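Local coordinates for conserved exported protein (Bacteroides fragilis, PDB 3CLW), which is of unproven function but may hydrolyse O-glycosidic bonds, being related to family 30 glycoside hydrolases, at residues 62-67 and 399-404; 15-20 and 407-412; 199-204 and 244-249; 152-157 and 207-212. All coordinates share one frame; numbering follows the deposited sequence.

Interaction 1: 62-67 and 399-404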
loop_
_atom_site.group_PDB
_atom_site.type_symbol
_atom_site.label_atom_id
_atom_site.label_comp_id
_atom_site.label_asym_id
_atom_site.label_seq_id
_atom_site.Cartn_x
_atom_site.Cartn_y
_atom_site.Cartn_z
ATOM N N GLY A 62 -7.383 -15.843 -0.146
ATOM C CA GLY A 62 -7.329 -14.390 -0.025
ATOM C C GLY A 62 -6.006 -13.788 -0.469
ATOM O O GLY A 62 -5.195 -14.460 -1.105
ATOM N N MET A 63 -5.808 -12.516 -0.137
ATOM C CA MET A 63 -4.562 -11.824 -0.478
ATOM C C MET A 63 -3.357 -12.305 0.340
ATOM O O MET A 63 -2.242 -12.233 -0.142
ATOM C CB MET A 63 -4.733 -10.317 -0.312
ATOM C CG MET A 63 -5.315 -9.566 -1.543
ATOM S SD MET A 63 -5.808 -7.857 -1.209
ATOM C CE MET A 63 -6.122 -7.383 -2.794
ATOM N N ALA A 64 -3.603 -12.779 1.567
ATOM C CA ALA A 64 -2.569 -13.057 2.556
ATOM C C ALA A 64 -1.525 -11.915 2.592
ATOM O O ALA A 64 -0.338 -12.141 2.400
ATOM C CB ALA A 64 -1.886 -14.409 2.300
ATOM N N LEU A 65 -2.009 -10.695 2.825
ATOM C CA LEU A 65 -1.158 -9.541 3.014
ATOM C C LEU A 65 -0.132 -9.752 4.116
ATOM O O LEU A 65 -0.363 -10.488 5.089
ATOM C CB LEU A 65 -1.990 -8.306 3.328
ATOM C CG LEU A 65 -2.975 -7.868 2.249
ATOM C CD1 LEU A 65 -3.836 -6.838 2.857
ATOM C CD2 LEU A 65 -2.257 -7.345 0.980
ATOM N N THR A 66 1.004 -9.069 3.960
ATOM C CA THR A 66 2.132 -9.313 4.817
ATOM C C THR A 66 2.623 -8.069 5.542
ATOM O O THR A 66 3.669 -8.107 6.194
ATOM C CB THR A 66 3.283 -10.001 4.022
ATOM O OG1 THR A 66 3.422 -9.364 2.760
ATOM C CG2 THR A 66 2.967 -11.473 3.795
ATOM N N ASN A 67 1.890 -6.972 5.399
ATOM C CA ASN A 67 1.990 -5.798 6.265
ATOM C C ASN A 67 0.551 -5.307 6.430
ATOM O O ASN A 67 -0.327 -5.684 5.623
ATOM C CB ASN A 67 2.880 -4.711 5.642
ATOM C CG ASN A 67 2.937 -3.417 6.486
ATOM O OD1 ASN A 67 3.520 -3.376 7.573
ATOM N ND2 ASN A 67 2.349 -2.363 5.971
ATOM N N TYR A 399 -0.095 -11.762 -6.823
ATOM C CA TYR A 399 1.192 -11.344 -6.282
ATOM C C TYR A 399 1.331 -11.667 -4.797
ATOM O O TYR A 399 2.188 -12.484 -4.412
ATOM C CB TYR A 399 1.386 -9.853 -6.505
ATOM C CG TYR A 399 1.583 -9.470 -7.938
ATOM C CD1 TYR A 399 2.845 -9.562 -8.543
ATOM C CD2 TYR A 399 0.513 -8.982 -8.705
ATOM C CE1 TYR A 399 3.039 -9.183 -9.890
ATOM C CE2 TYR A 399 0.704 -8.600 -10.042
ATOM C CZ TYR A 399 1.968 -8.714 -10.613
ATOM O OH TYR A 399 2.138 -8.339 -11.922
ATOM N N SER A 400 0.473 -11.032 -3.978
ATOM C CA SER A 400 0.629 -11.052 -2.531
ATOM C C SER A 400 0.631 -12.410 -1.894
ATOM O O SER A 400 1.385 -12.627 -0.944
ATOM C CB SER A 400 -0.371 -10.102 -1.825
ATOM O OG SER A 400 -1.729 -10.527 -1.926
ATOM N N PHE A 401 -0.185 -13.333 -2.397
ATOM C CA PHE A 401 -0.339 -14.679 -1.760
ATOM C C PHE A 401 0.924 -15.548 -1.979
ATOM O O PHE A 401 1.276 -16.368 -1.140
ATOM C CB PHE A 401 -1.624 -15.385 -2.303
ATOM C CG PHE A 401 -1.960 -16.711 -1.642
ATOM C CD1 PHE A 401 -2.854 -16.773 -0.580
ATOM C CD2 PHE A 401 -1.429 -17.908 -2.123
ATOM C CE1 PHE A 401 -3.219 -18.030 0.018
ATOM C CE2 PHE A 401 -1.762 -19.169 -1.524
ATOM C CZ PHE A 401 -2.657 -19.219 -0.457
ATOM N N PHE A 402 1.606 -15.315 -3.109
ATOM C CA PHE A 402 2.758 -16.108 -3.546
ATOM C C PHE A 402 4.149 -15.400 -3.429
ATOM O O PHE A 402 5.188 -16.048 -3.240
ATOM C CB PHE A 402 2.500 -16.544 -4.984
ATOM C CG PHE A 402 1.290 -17.433 -5.139
ATOM C CD1 PHE A 402 1.355 -18.778 -4.775
ATOM C CD2 PHE A 402 0.084 -16.917 -5.629
ATOM C CE1 PHE A 402 0.247 -19.611 -4.917
ATOM C CE2 PHE A 402 -1.026 -17.725 -5.763
ATOM C CZ PHE A 402 -0.949 -19.085 -5.399
ATOM N N VAL A 403 4.149 -14.075 -3.523
ATOM C CA VAL A 403 5.381 -13.276 -3.406
ATOM C C VAL A 403 5.588 -12.821 -1.953
ATOM O O VAL A 403 5.070 -11.792 -1.530
ATOM C CB VAL A 403 5.417 -12.075 -4.421
ATOM C CG1 VAL A 403 6.814 -11.415 -4.420
ATOM C CG2 VAL A 403 5.101 -12.553 -5.845
ATOM N N ARG A 404 6.335 -13.611 -1.202
ATOM C CA ARG A 404 6.418 -13.481 0.263
ATOM C C ARG A 404 7.624 -12.647 0.738
ATOM O O ARG A 404 8.633 -12.565 0.031
ATOM C CB ARG A 404 6.530 -14.881 0.885
ATOM C CG ARG A 404 5.373 -15.815 0.631
ATOM C CD ARG A 404 4.388 -15.728 1.785
ATOM N NE ARG A 404 3.278 -14.923 1.387
ATOM C CZ ARG A 404 2.293 -14.553 2.177
ATOM N NH1 ARG A 404 2.280 -14.831 3.473
ATOM N NH2 ARG A 404 1.343 -13.818 1.645
HETATM O O HOH W 1 3.242 -10.790 0.600
#

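Interaction 2: 15-20 and 407-412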
loop_
_atom_site.group_PDB
_atom_site.type_symbol
_atom_site.label_atom_id
_atom_site.label_comp_id
_atom_site.label_asym_id
_atom_site.label_seq_id
_atom_site.Cartn_x
_atom_site.Cartn_y
_atom_site.Cartn_z
ATOM N N VAL A 15 19.666 -10.884 -9.951
ATOM C CA VAL A 15 18.805 -10.587 -8.818
ATOM C C VAL A 15 18.532 -9.072 -8.715
ATOM O O VAL A 15 19.447 -8.264 -8.850
ATOM C CB VAL A 15 19.441 -11.115 -7.507
ATOM C CG1 VAL A 15 18.516 -10.905 -6.326
ATOM C CG2 VAL A 15 19.772 -12.601 -7.628
ATOM N N TYR A 16 17.276 -8.695 -8.493
ATOM C CA TYR A 16 16.928 -7.301 -8.202
ATOM C C TYR A 16 16.610 -7.053 -6.716
ATOM O O TYR A 16 17.357 -7.515 -5.851
ATOM C CB TYR A 16 15.810 -6.831 -9.134
ATOM C CG TYR A 16 16.177 -7.101 -10.568
ATOM C CD1 TYR A 16 17.162 -6.340 -11.215
ATOM C CD2 TYR A 16 15.587 -8.143 -11.266
ATOM C CE1 TYR A 16 17.524 -6.609 -12.544
ATOM C CE2 TYR A 16 15.935 -8.422 -12.574
ATOM C CZ TYR A 16 16.905 -7.661 -13.210
ATOM O OH TYR A 16 17.231 -7.952 -14.510
ATOM N N GLN A 17 15.524 -6.321 -6.434
ATOM C CA GLN A 17 15.169 -5.905 -5.061
ATOM C C GLN A 17 14.667 -7.078 -4.200
ATOM O O GLN A 17 14.203 -8.086 -4.717
ATOM C CB GLN A 17 14.129 -4.755 -5.063
ATOM C CG GLN A 17 12.637 -5.188 -5.286
ATOM C CD GLN A 17 12.259 -5.335 -6.746
ATOM O OE1 GLN A 17 13.120 -5.511 -7.610
ATOM N NE2 GLN A 17 10.958 -5.228 -7.041
ATOM N N GLU A 18 14.800 -6.911 -2.889
ATOM C CA GLU A 18 14.178 -7.764 -1.897
ATOM C C GLU A 18 12.718 -7.309 -1.693
ATOM O O GLU A 18 12.449 -6.105 -1.653
ATOM C CB GLU A 18 14.953 -7.633 -0.592
ATOM C CG GLU A 18 14.457 -8.480 0.572
ATOM C CD GLU A 18 15.230 -8.180 1.863
ATOM O OE1 GLU A 18 15.405 -6.975 2.212
ATOM O OE2 GLU A 18 15.679 -9.139 2.528
ATOM N N ILE A 19 11.794 -8.265 -1.577
ATOM C CA ILE A 19 10.381 -7.951 -1.276
ATOM C C ILE A 19 10.173 -7.788 0.229
ATOM O O ILE A 19 10.568 -8.650 1.017
ATOM C CB ILE A 19 9.392 -9.023 -1.798
ATOM C CG1 ILE A 19 9.598 -9.331 -3.293
ATOM C CG2 ILE A 19 7.935 -8.613 -1.521
ATOM C CD1 ILE A 19 9.206 -8.171 -4.224
ATOM N N ASP A 20 9.575 -6.665 0.622
ATOM C CA ASP A 20 9.197 -6.428 2.013
ATOM C C ASP A 20 7.781 -6.968 2.288
ATOM O O ASP A 20 7.608 -7.793 3.158
ATOM C CB ASP A 20 9.265 -4.930 2.347
ATOM C CG ASP A 20 10.699 -4.371 2.308
ATOM O OD1 ASP A 20 11.644 -5.142 2.545
ATOM O OD2 ASP A 20 10.869 -3.166 2.045
ATOM N N MET A 407 11.696 -12.694 -0.395
ATOM C CA MET A 407 11.947 -13.185 -1.739
ATOM C C MET A 407 12.640 -12.079 -2.494
ATOM O O MET A 407 12.449 -10.904 -2.200
ATOM C CB MET A 407 10.650 -13.555 -2.466
ATOM C CG MET A 407 10.053 -14.928 -2.087
ATOM S SD MET A 407 8.741 -15.393 -3.234
ATOM C CE MET A 407 8.410 -17.016 -2.621
ATOM N N LYS A 408 13.422 -12.440 -3.495
ATOM C CA LYS A 408 13.990 -11.420 -4.344
ATOM C C LYS A 408 13.416 -11.533 -5.734
ATOM O O LYS A 408 13.152 -12.631 -6.197
ATOM C CB LYS A 408 15.511 -11.520 -4.300
ATOM C CG LYS A 408 15.978 -11.123 -2.906
ATOM C CD LYS A 408 17.450 -11.220 -2.708
ATOM C CE LYS A 408 17.828 -10.594 -1.376
ATOM N NZ LYS A 408 18.892 -11.429 -0.729
ATOM N N ARG A 409 13.160 -10.392 -6.359
ATOM C CA ARG A 409 12.861 -10.358 -7.767
ATOM C C ARG A 409 14.109 -10.789 -8.562
ATOM O O ARG A 409 15.228 -10.405 -8.235
ATOM C CB ARG A 409 12.407 -8.967 -8.212
ATOM C CG ARG A 409 11.843 -8.977 -9.596
ATOM C CD ARG A 409 11.224 -7.671 -9.972
ATOM N NE ARG A 409 12.222 -6.648 -10.267
ATOM C CZ ARG A 409 12.679 -6.369 -11.491
ATOM N NH1 ARG A 409 12.268 -7.079 -12.528
ATOM N NH2 ARG A 409 13.558 -5.392 -11.683
ATOM N N ILE A 410 13.896 -11.605 -9.588
ATOM C CA ILE A 410 14.988 -12.125 -10.418
ATOM C C ILE A 410 14.612 -11.860 -11.858
ATOM O O ILE A 410 13.470 -11.469 -12.139
ATOM C CB ILE A 410 15.258 -13.623 -10.155
ATOM C CG1 ILE A 410 13.988 -14.474 -10.401
ATOM C CG2 ILE A 410 15.755 -13.817 -8.742
ATOM C CD1 ILE A 410 14.152 -15.932 -10.074
ATOM N N ALA A 411 15.574 -12.022 -12.764
ATOM C CA ALA A 411 15.356 -11.736 -14.182
ATOM C C ALA A 411 14.462 -12.779 -14.871
ATOM O O ALA A 411 14.570 -13.985 -14.617
ATOM C CB ALA A 411 16.713 -11.640 -14.916
ATOM N N ILE A 412 13.596 -12.302 -15.751
ATOM C CA ILE A 412 12.846 -13.170 -16.662
ATOM C C ILE A 412 12.738 -12.399 -17.987
ATOM O O ILE A 412 12.008 -11.434 -18.096
ATOM C CB ILE A 412 11.453 -13.633 -16.085
ATOM C CG1 ILE A 412 10.640 -14.418 -17.138
ATOM C CG2 ILE A 412 10.627 -12.440 -15.574
ATOM C CD1 ILE A 412 9.453 -15.229 -16.600
#

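Interaction 3: 199-204 and 244-249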
loop_
_atom_site.group_PDB
_atom_site.type_symbol
_atom_site.label_atom_id
_atom_site.label_comp_id
_atom_site.label_asym_id
_atom_site.label_seq_id
_atom_site.Cartn_x
_atom_site.Cartn_y
_atom_site.Cartn_z
ATOM N N GLY A 199 -5.882 15.811 7.816
ATOM C CA GLY A 199 -4.778 16.063 6.889
ATOM C C GLY A 199 -3.902 17.222 7.275
ATOM O O GLY A 199 -4.277 18.064 8.105
ATOM N N SER A 200 -2.711 17.244 6.689
ATOM C CA SER A 200 -1.837 18.422 6.694
ATOM C C SER A 200 -0.815 18.469 5.554
ATOM O O SER A 200 -0.102 17.505 5.281
ATOM C CB SER A 200 -1.101 18.606 8.026
ATOM O OG SER A 200 -0.442 19.886 8.021
ATOM N N PHE A 201 -0.763 19.624 4.904
ATOM C CA PHE A 201 0.377 20.037 4.094
ATOM C C PHE A 201 1.633 19.981 4.956
ATOM O O PHE A 201 1.560 20.145 6.166
ATOM C CB PHE A 201 0.152 21.478 3.605
ATOM C CG PHE A 201 1.321 22.059 2.846
ATOM C CD1 PHE A 201 1.574 21.674 1.527
ATOM C CD2 PHE A 201 2.158 22.988 3.441
ATOM C CE1 PHE A 201 2.636 22.213 0.825
ATOM C CE2 PHE A 201 3.233 23.533 2.731
ATOM C CZ PHE A 201 3.462 23.142 1.425
ATOM N N ALA A 202 2.779 19.740 4.354
ATOM C CA ALA A 202 4.031 19.927 5.080
ATOM C C ALA A 202 5.186 20.166 4.116
ATOM O O ALA A 202 5.187 19.623 3.016
ATOM C CB ALA A 202 4.341 18.713 6.022
ATOM N N THR A 203 6.158 20.965 4.548
ATOM C CA THR A 203 7.339 21.256 3.737
ATOM C C THR A 203 8.458 20.241 4.036
ATOM O O THR A 203 8.366 19.477 5.006
ATOM C CB THR A 203 7.893 22.681 4.002
ATOM O OG1 THR A 203 8.513 22.701 5.283
ATOM C CG2 THR A 203 6.790 23.757 3.942
ATOM N N LYS A 204 9.493 20.223 3.199
ATOM C CA LYS A 204 10.621 19.342 3.459
ATOM C C LYS A 204 11.292 19.704 4.783
ATOM O O LYS A 204 11.764 18.810 5.493
ATOM C CB LYS A 204 11.627 19.306 2.315
ATOM C CG LYS A 204 11.060 18.716 1.049
ATOM C CD LYS A 204 12.132 18.538 0.002
ATOM C CE LYS A 204 12.566 19.857 -0.681
ATOM N NZ LYS A 204 11.411 20.527 -1.310
ATOM N N ILE A 244 8.296 27.070 -6.298
ATOM C CA ILE A 244 7.736 27.422 -5.005
ATOM C C ILE A 244 8.553 26.780 -3.864
ATOM O O ILE A 244 8.604 25.558 -3.714
ATOM C CB ILE A 244 6.226 27.092 -4.952
ATOM C CG1 ILE A 244 5.512 27.803 -6.106
ATOM C CG2 ILE A 244 5.615 27.478 -3.600
ATOM C CD1 ILE A 244 4.063 27.391 -6.305
ATOM N N ALA A 245 9.197 27.640 -3.077
ATOM C CA ALA A 245 10.092 27.229 -2.002
ATOM C C ALA A 245 9.471 26.190 -1.072
ATOM O O ALA A 245 10.113 25.191 -0.737
ATOM C CB ALA A 245 10.570 28.465 -1.198
ATOM N N LYS A 246 8.219 26.426 -0.684
ATOM C CA LYS A 246 7.546 25.604 0.319
ATOM C C LYS A 246 7.208 24.170 -0.148
ATOM O O LYS A 246 7.096 23.272 0.674
ATOM C CB LYS A 246 6.303 26.315 0.894
ATOM C CG LYS A 246 5.147 26.506 -0.040
ATOM C CD LYS A 246 3.982 27.149 0.709
ATOM C CE LYS A 246 2.704 27.171 -0.143
ATOM N NZ LYS A 246 1.589 28.052 0.417
ATOM N N THR A 247 7.074 23.975 -1.464
ATOM C CA THR A 247 6.656 22.697 -2.039
ATOM C C THR A 247 7.568 21.525 -1.662
ATOM O O THR A 247 8.764 21.555 -1.963
ATOM C CB THR A 247 6.507 22.802 -3.571
ATOM O OG1 THR A 247 5.566 23.827 -3.865
ATOM C CG2 THR A 247 5.971 21.519 -4.156
ATOM N N PRO A 248 6.991 20.472 -1.009
ATOM C CA PRO A 248 7.751 19.244 -0.755
ATOM C C PRO A 248 7.899 18.407 -2.019
ATOM O O PRO A 248 7.505 17.230 -2.048
ATOM C CB PRO A 248 6.907 18.528 0.312
ATOM C CG PRO A 248 5.501 18.938 -0.035
ATOM C CD PRO A 248 5.613 20.379 -0.473
ATOM N N ASP A 249 8.452 19.014 -3.065
ATOM C CA ASP A 249 8.881 18.274 -4.237
ATOM C C ASP A 249 10.363 17.972 -4.094
ATOM O O ASP A 249 10.954 18.175 -3.015
ATOM C CB ASP A 249 8.580 19.041 -5.537
ATOM C CG ASP A 249 9.426 20.316 -5.691
ATOM O OD1 ASP A 249 9.383 20.908 -6.795
ATOM O OD2 ASP A 249 10.114 20.726 -4.718
HETATM O O HOH W 2 9.750 22.048 0.694
#

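Interaction 4: 152-157 and 207-212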
loop_
_atom_site.group_PDB
_atom_site.type_symbol
_atom_site.label_atom_id
_atom_site.label_comp_id
_atom_site.label_asym_id
_atom_site.label_seq_id
_atom_site.Cartn_x
_atom_site.Cartn_y
_atom_site.Cartn_z
ATOM N N LEU A 152 1.094 21.972 12.742
ATOM C CA LEU A 152 1.667 21.496 14.002
ATOM C C LEU A 152 2.462 22.638 14.611
ATOM O O LEU A 152 3.181 23.340 13.925
ATOM C CB LEU A 152 2.569 20.263 13.791
ATOM C CG LEU A 152 3.339 19.717 14.993
ATOM C CD1 LEU A 152 2.415 19.085 16.027
ATOM C CD2 LEU A 152 4.360 18.713 14.551
ATOM N N GLN A 153 2.297 22.850 15.905
ATOM C CA GLN A 153 2.975 23.951 16.535
ATOM C C GLN A 153 4.490 23.734 16.553
ATOM O O GLN A 153 4.974 22.584 16.570
ATOM C CB GLN A 153 2.374 24.200 17.911
ATOM C CG GLN A 153 0.990 24.752 17.783
ATOM C CD GLN A 153 0.340 25.003 19.110
ATOM O OE1 GLN A 153 0.523 24.243 20.062
ATOM N NE2 GLN A 153 -0.420 26.091 19.193
ATOM N N ASN A 154 5.226 24.843 16.512
ATOM C CA ASN A 154 6.680 24.845 16.304
ATOM C C ASN A 154 7.483 24.109 17.346
ATOM O O ASN A 154 8.595 23.677 17.073
ATOM C CB ASN A 154 7.202 26.295 16.263
ATOM C CG ASN A 154 7.482 26.756 14.883
ATOM O OD1 ASN A 154 7.791 25.939 13.994
ATOM N ND2 ASN A 154 7.394 28.078 14.663
ATOM N N ASP A 155 6.956 24.027 18.552
ATOM C CA ASP A 155 7.642 23.340 19.619
ATOM C C ASP A 155 7.015 21.974 19.911
ATOM O O ASP A 155 7.244 21.423 20.981
ATOM C CB ASP A 155 7.582 24.197 20.877
ATOM C CG ASP A 155 6.165 24.360 21.401
ATOM O OD1 ASP A 155 5.204 24.243 20.596
ATOM O OD2 ASP A 155 6.012 24.594 22.616
ATOM N N LYS A 156 6.204 21.455 18.989
ATOM C CA LYS A 156 5.521 20.167 19.213
ATOM C C LYS A 156 5.973 19.027 18.286
ATOM O O LYS A 156 5.317 17.985 18.207
ATOM C CB LYS A 156 3.979 20.310 19.182
ATOM C CG LYS A 156 3.385 21.460 19.994
ATOM C CD LYS A 156 3.363 21.208 21.499
ATOM C CE LYS A 156 2.294 22.083 22.188
ATOM N NZ LYS A 156 2.388 23.571 21.898
ATOM N N PHE A 157 7.073 19.219 17.569
ATOM C CA PHE A 157 7.624 18.151 16.759
ATOM C C PHE A 157 8.122 17.070 17.690
ATOM O O PHE A 157 7.920 15.897 17.416
ATOM C CB PHE A 157 8.731 18.613 15.819
ATOM C CG PHE A 157 8.261 19.483 14.666
ATOM C CD1 PHE A 157 7.767 20.774 14.884
ATOM C CD2 PHE A 157 8.320 19.021 13.365
ATOM C CE1 PHE A 157 7.369 21.600 13.788
ATOM C CE2 PHE A 157 7.918 19.836 12.277
ATOM C CZ PHE A 157 7.453 21.127 12.498
ATOM N N LEU A 207 9.227 17.915 7.271
ATOM C CA LEU A 207 9.480 16.499 7.182
ATOM C C LEU A 207 10.795 16.132 7.849
ATOM O O LEU A 207 10.879 15.128 8.577
ATOM C CB LEU A 207 9.474 16.057 5.708
ATOM C CG LEU A 207 8.095 16.100 5.037
ATOM C CD1 LEU A 207 8.200 15.786 3.552
ATOM C CD2 LEU A 207 7.085 15.162 5.716
ATOM N N TYR A 208 11.822 16.951 7.593
ATOM C CA TYR A 208 13.146 16.737 8.155
ATOM C C TYR A 208 13.099 16.782 9.680
ATOM O O TYR A 208 13.700 15.938 10.351
ATOM C CB TYR A 208 14.170 17.746 7.557
ATOM C CG TYR A 208 15.549 17.655 8.169
ATOM C CD1 TYR A 208 16.570 16.981 7.533
ATOM C CD2 TYR A 208 15.813 18.235 9.420
ATOM C CE1 TYR A 208 17.846 16.896 8.113
ATOM C CE2 TYR A 208 17.077 18.156 10.019
ATOM C CZ TYR A 208 18.082 17.492 9.364
ATOM O OH TYR A 208 19.330 17.425 9.958
ATOM N N ARG A 209 12.374 17.744 10.226
ATOM C CA ARG A 209 12.240 17.848 11.673
ATOM C C ARG A 209 11.532 16.649 12.269
ATOM O O ARG A 209 11.955 16.154 13.301
ATOM C CB ARG A 209 11.518 19.132 12.118
ATOM C CG ARG A 209 12.359 20.378 12.097
ATOM C CD ARG A 209 11.699 21.522 12.883
ATOM N NE ARG A 209 11.834 21.397 14.349
ATOM C CZ ARG A 209 11.164 22.153 15.227
ATOM N NH1 ARG A 209 10.292 23.076 14.820
ATOM N NH2 ARG A 209 11.365 21.992 16.518
ATOM N N MET A 210 10.450 16.188 11.624
ATOM C CA MET A 210 9.737 15.034 12.104
ATOM C C MET A 210 10.674 13.829 12.106
ATOM O O MET A 210 10.740 13.091 13.081
ATOM C CB MET A 210 8.446 14.798 11.305
ATOM C CG MET A 210 7.198 15.633 11.816
ATOM S SD MET A 210 6.990 15.705 13.631
ATOM C CE MET A 210 6.982 13.922 13.971
ATOM N N VAL A 211 11.451 13.659 11.044
ATOM C CA VAL A 211 12.423 12.566 11.027
ATOM C C VAL A 211 13.430 12.701 12.179
ATOM O O VAL A 211 13.675 11.759 12.912
ATOM C CB VAL A 211 13.134 12.434 9.668
ATOM C CG1 VAL A 211 14.223 11.369 9.742
ATOM C CG2 VAL A 211 12.128 12.070 8.595
ATOM N N GLU A 212 13.961 13.900 12.353
ATOM C CA GLU A 212 14.944 14.170 13.371
ATOM C C GLU A 212 14.377 13.857 14.756
ATOM O O GLU A 212 15.012 13.144 15.546
ATOM C CB GLU A 212 15.386 15.635 13.252
ATOM C CG GLU A 212 16.304 16.160 14.336
ATOM C CD GLU A 212 16.811 17.590 13.986
ATOM O OE1 GLU A 212 15.979 18.522 13.737
ATOM O OE2 GLU A 212 18.048 17.755 13.912
#

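Interaction 1: 62-67 and 399-404
Ser400 and Arg404 reach two successive carbonyls in the backbone of residues 62-67. Ser400 OG donates to Met63 O at 2.5 Å. Its chi1 of 68° sets OG between its own backbone N and carbonyl carbon, and this turns the hydroxyl toward Met63. The donor lies 22° from the plane of the Met63 carbonyl. Arg404 is bent at chi2 (-94°) and chi3, which folds the guanidinium back over the helix end. NH2 bonds to Ser400 O within its own segment at 2.9 Å, nearly straight and close to the guanidinium plane. It also approaches Ala64 O, modelled too close for the bond to be certain. The firm bond to Ser400 O, with Thr66 CG2 over one face and 3.4 Å from Arg404 NH1, should limit the rotation of the group. Thr66 OG1 accepts from Phe22 N and shares a hydrogen bond with a water, which donates to Ser400 O and Val403 O. Beside this polar group, Ala64 CB touches Phe401 CD1 at 3.8 Å. The Phe401 ring meets Phe54 edge-to-face. Side chains from the end of helix 391-400 and the loop after it thus meet loop carbonyls. The result is a buried junction between that helix and the loop leading into strand 68-71, a strand of the TIM barrel expected for this family.

Interaction 2: 15-20 and 407-412
An antiparallel beta ladder with a beta bulge joins strand 15-18 to strand 408-412. The pairing links the N-terminal strand to strand 408-414, which pairs on with strand 427-433. Val15 with Ile410 and Glu18 with Lys408 are both non-hydrogen-bonded pairs. The register slips by one residue between them, at Tyr16 and Gln17. Both of these residues bond to Arg409: Tyr16 N donates to Arg409 O at 2.7 Å, and Arg409 N donates to Gln17 O at 3.0 Å. Beyond the bulge, Ile19 N donates to Met407 O at 2.8 Å. On the face of Val15 and Glu18, Val15 CG1 packs on Lys408 CB at 3.7 Å, and the aliphatic chain of Lys408 runs on past Glu18 CA. The carboxylate of Glu18 is salt-bridged to Lys307, while Asp20 reaches the same lysine. The bulge also brings the Tyr16 ring and the Gln17 amide to the side chain of Arg409. That chain leaves the backbone with CG anti to N (chi1 -169°) and bends at chi3. Its guanidinium then lies flat on one face of the Tyr16 ring, with the planes 11° apart and the centres 4.0 Å apart. Further out on the ring, Tyr16 OH meets Ala411 CB. The Gln17 amide is gripped at both ends: NE2 donates to Leu346 O and Ala351 O, and OE1 accepts from Arg409 NE at 3.0 Å, close to the guanidinium plane.

Interaction 3: 199-204 and 244-249
Pro248, Lys204 and Thr203 form the close-packed part of this contact. Pro248 CG lies 3.1 Å from Ala202 O, and Pro248 CD meets Phe201 CE1 at 3.7 Å. Thr203 CG2 touches Lys246 O at 3.3 Å. Lys204 CG packs on Pro248 CA. The chain then bends at chi3 (-75°) and chi4 (-58°), which curls the ammonium group back to the loop. There NZ donates to Asp249 O at 2.9 Å, from above the carbonyl plane. Asp249 OD2 is a long salt-bridge partner. A water accepts from Lys204 N and NZ and gives a weak bond to Lys246 O, linking the helix start to the loop. The side chain of Lys246 makes the looser, partly exposed side. Its extended chain only skirts Phe201, with CG 4.0 Å from CZ. Lys246 NZ is far from that ring and at most weakly attracted; it bonds to Gln147 O instead. Thr203 is the N-cap of helix 204-221. In the other segment, a type I turn from Ile244 to Thr247 leads into an inverse gamma turn centred on Pro248. The loops after the adjacent parallel strands 178-182 and 226-232 thus pack together, as between neighbouring beta-alpha loops of a TIM barrel, the fold of this family.

Interaction 4: 152-157 and 207-212
Phe157 and Arg209 stack across the contact, with the guanidinium lying on one face of the ring. The planes are 22° apart and the centres 4.1 Å apart, a cation-pi arrangement. Arg209 CD sits over the ring centre as a CH-pi contact, and Arg209 CB reaches Phe157 CD2 at 3.4 Å. The bend at chi3 (78°) lays the guanidinium over the CD1 side of the ring with its edge toward the turn. There NH1 donates to Asn154 O at 2.9 Å, in the carbonyl plane and on a lone pair. NH2 adds a weak bond to the same oxygen. The other face of the ring is covered by Leu152 CD2. Met210 SD approaches obliquely, 3.6 Å from Phe157 CD2, as a Met-aromatic contact; it also touches Leu152 CD2.

The next shell shapes the turn. Gln153 to Lys156 form a type I beta turn, which places Asn154 O before the arginine. Lys156 NZ bridges Gln153 OE1 and Asp155 OD1 within this turn. Lys156 is also the N-cap of helix 157-173. Phe157 thus stands at the start of that helix and packs against helix 204-221, while Leu152 and Met210 both reach Phe160 further along helix 157-173.

In the fold
From the N terminus, residues 15-20 come first, and their pairing with 407-412 in interaction 2 closes the longest loop. Interaction 1 is nested inside it, joining 62-67 to 399-404. The two touch where Val403 meets Ile19. Interactions 3 and 4 both lie inside these loops. They cross: the order is 152-157, 199-204, 207-212, 244-249, so their segments alternate. Helix 204-221 takes part in both. Their centres lie about 34 and 35 Å from the centre of interaction 1. Interaction 1 ties the loop before strand 68-71 to the end of helix 391-400; interaction 2 ties the N-terminal strand to strand 408-414. Interactions 3 and 4 join neighbouring loops and helices of the barrel.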